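Local coordinates for Pap fimbrial major pilin protein (Escherichia coli, PDB 2UY6) that polymerizes into the thick right-handed helical rod of the P pilus, which lets the bacterium colonize the epithelium of specific host organs, at residues 102-107 / 134-139. The protein carries 2 engineered substitutions. Sequence-based numbering, arbitrary orientation.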
loop_
_atom_site.group_PDB
_atom_site.type_symbol
_atom_site.label_atom_id
_atom_site.label_comp_id
_atom_site.label_asym_id
_atom_site.label_seq_id
_atom_site.Cartn_x
_atom_site.Cartn_y
_atom_site.Cartn_z
ATOM N N ALA B 102 -24.952 -16.282 21.061
ATOM C CA ALA B 102 -23.956 -16.387 20.003
ATOM C C ALA B 102 -24.318 -15.383 18.901
ATOM O O ALA B 102 -25.485 -14.999 18.764
ATOM C CB ALA B 102 -23.947 -17.797 19.443
ATOM N N ILE B 103 -23.324 -14.950 18.128
ATOM C CA ILE B 103 -23.563 -13.997 17.051
ATOM C C ILE B 103 -23.353 -14.625 15.683
ATOM O O ILE B 103 -22.375 -15.333 15.453
ATOM C CB ILE B 103 -22.651 -12.761 17.165
ATOM C CG1 ILE B 103 -22.952 -12.011 18.464
ATOM C CG2 ILE B 103 -22.870 -11.834 15.959
ATOM C CD1 ILE B 103 -22.100 -10.776 18.670
ATOM N N VAL B 104 -24.289 -14.346 14.783
ATOM C CA VAL B 104 -24.270 -14.859 13.420
ATOM C C VAL B 104 -24.174 -13.682 12.438
ATOM O O VAL B 104 -24.885 -12.684 12.581
ATOM C CB VAL B 104 -25.552 -15.688 13.162
ATOM C CG1 VAL B 104 -25.860 -15.763 11.677
ATOM C CG2 VAL B 104 -25.368 -17.086 13.734
ATOM N N VAL B 105 -23.289 -13.795 11.451
ATOM C CA VAL B 105 -23.108 -12.722 10.478
ATOM C C VAL B 105 -23.315 -13.194 9.045
ATOM O O VAL B 105 -22.723 -14.188 8.601
ATOM C CB VAL B 105 -21.705 -12.071 10.608
ATOM C CG1 VAL B 105 -21.547 -10.932 9.588
ATOM C CG2 VAL B 105 -21.521 -11.536 12.017
ATOM N N GLN B 106 -24.167 -12.455 8.338
ATOM C CA GLN B 106 -24.522 -12.744 6.956
ATOM C C GLN B 106 -23.924 -11.698 6.009
ATOM O O GLN B 106 -24.059 -10.489 6.223
ATOM C CB GLN B 106 -26.049 -12.773 6.825
ATOM C CG GLN B 106 -26.571 -13.300 5.500
ATOM C CD GLN B 106 -28.080 -13.514 5.510
ATOM O OE1 GLN B 106 -28.612 -14.241 6.359
ATOM N NE2 GLN B 106 -28.776 -12.885 4.561
ATOM N N GLY B 107 -23.272 -12.184 4.957
ATOM C CA GLY B 107 -22.639 -11.302 3.996
ATOM C C GLY B 107 -23.487 -10.971 2.792
ATOM O O GLY B 107 -24.246 -10.006 2.814
ATOM N N THR B 134 -24.847 -8.269 7.905
ATOM C CA THR B 134 -25.878 -8.110 8.925
ATOM C C THR B 134 -25.526 -9.097 10.019
ATOM O O THR B 134 -24.999 -10.175 9.752
ATOM C CB THR B 134 -27.296 -8.410 8.410
ATOM O OG1 THR B 134 -27.251 -9.508 7.498
ATOM C CG2 THR B 134 -27.890 -7.190 7.737
ATOM N N ALA B 135 -25.794 -8.716 11.257
ATOM C CA ALA B 135 -25.479 -9.580 12.376
ATOM C C ALA B 135 -26.681 -9.732 13.286
ATOM O O ALA B 135 -27.381 -8.759 13.582
ATOM C CB ALA B 135 -24.299 -9.011 13.148
ATOM N N VAL B 136 -26.907 -10.963 13.729
ATOM C CA VAL B 136 -28.017 -11.276 14.623
ATOM C C VAL B 136 -27.519 -12.020 15.852
ATOM O O VAL B 136 -26.572 -12.806 15.782
ATOM C CB VAL B 136 -29.076 -12.172 13.932
ATOM C CG1 VAL B 136 -29.810 -11.394 12.848
ATOM C CG2 VAL B 136 -28.394 -13.386 13.327
ATOM N N VAL B 137 -28.156 -11.763 16.983
ATOM C CA VAL B 137 -27.803 -12.431 18.227
ATOM C C VAL B 137 -28.848 -13.521 18.484
ATOM O O VAL B 137 -30.041 -13.307 18.255
ATOM C CB VAL B 137 -27.810 -11.441 19.412
ATOM C CG1 VAL B 137 -27.542 -12.182 20.721
ATOM C CG2 VAL B 137 -26.766 -10.364 19.182
ATOM N N LYS B 138 -28.409 -14.692 18.934
ATOM C CA LYS B 138 -29.347 -15.768 19.224
ATOM C C LYS B 138 -28.781 -16.737 20.248
ATOM O O LYS B 138 -27.602 -16.669 20.587
ATOM C CB LYS B 138 -29.722 -16.522 17.946
ATOM C CG LYS B 138 -28.658 -17.454 17.412
ATOM C CD LYS B 138 -29.106 -18.047 16.093
ATOM C CE LYS B 138 -28.300 -19.267 15.732
ATOM N NZ LYS B 138 -28.517 -20.343 16.738
ATOM N N LYS B 139 -29.635 -17.624 20.750
ATOM C CA LYS B 139 -29.202 -18.611 21.724
ATOM C C LYS B 139 -28.178 -19.487 21.027
ATOM O O LYS B 139 -28.323 -19.805 19.849
ATOM C CB LYS B 139 -30.384 -19.459 22.200
ATOM C CG LYS B 139 -30.015 -20.440 23.307
ATOM C CD LYS B 139 -31.232 -21.151 23.884
ATOM C CE LYS B 139 -31.892 -22.055 22.861
ATOM N NZ LYS B 139 -33.080 -22.751 23.441
HETATM O O HOH W 1 -26.551 -9.530 4.951
#
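Val136 has CG1 anti to its carbonyl carbon (chi1 -69°), which puts CG2 between the backbone N and the carbonyl carbon, and this CG2 methyl lies against the flank of Val104, 3.7 Å from Val104 CB. The two valines stand side by side and point the same way. Val104 turns CG1 anti to its N (chi1 157°), where it meets the same Val136 methyl. Val104 CG2 crosses Lys138 obliquely and touches Lys138 CE at 4.2 Å. Lys138 NZ donates to Lys139 O and forms a salt bridge with Glu92. On this face, Thr134 OG1 comes within 3.5 Å of Gln106 CB. One water links Thr134 OG1 to Gln106 O.

The other face, with Ile103, Val105, Ala135 and Val137, is apolar and buried. Ala135 CB touches Val105 CG2 at 3.9 Å and Ile103 CG2 at 4.2 Å. Ile103 CG1 meets Val137 CG2, and Val137 also packs on Phe35 and Phe152. Ile103 touches an apolar side chain of another protein's chain.

Paired backbone bonds join Ala102 with Lys138, Val104 with Val136 and Gln106 with Thr134. The Val104 N to Val136 O bond is 2.9 Å long and nearly straight, at 171°. Strands 101-106 and 130-139 are thus antiparallel neighbours in one sheet of the immunoglobulin-like fold of pilin subunits.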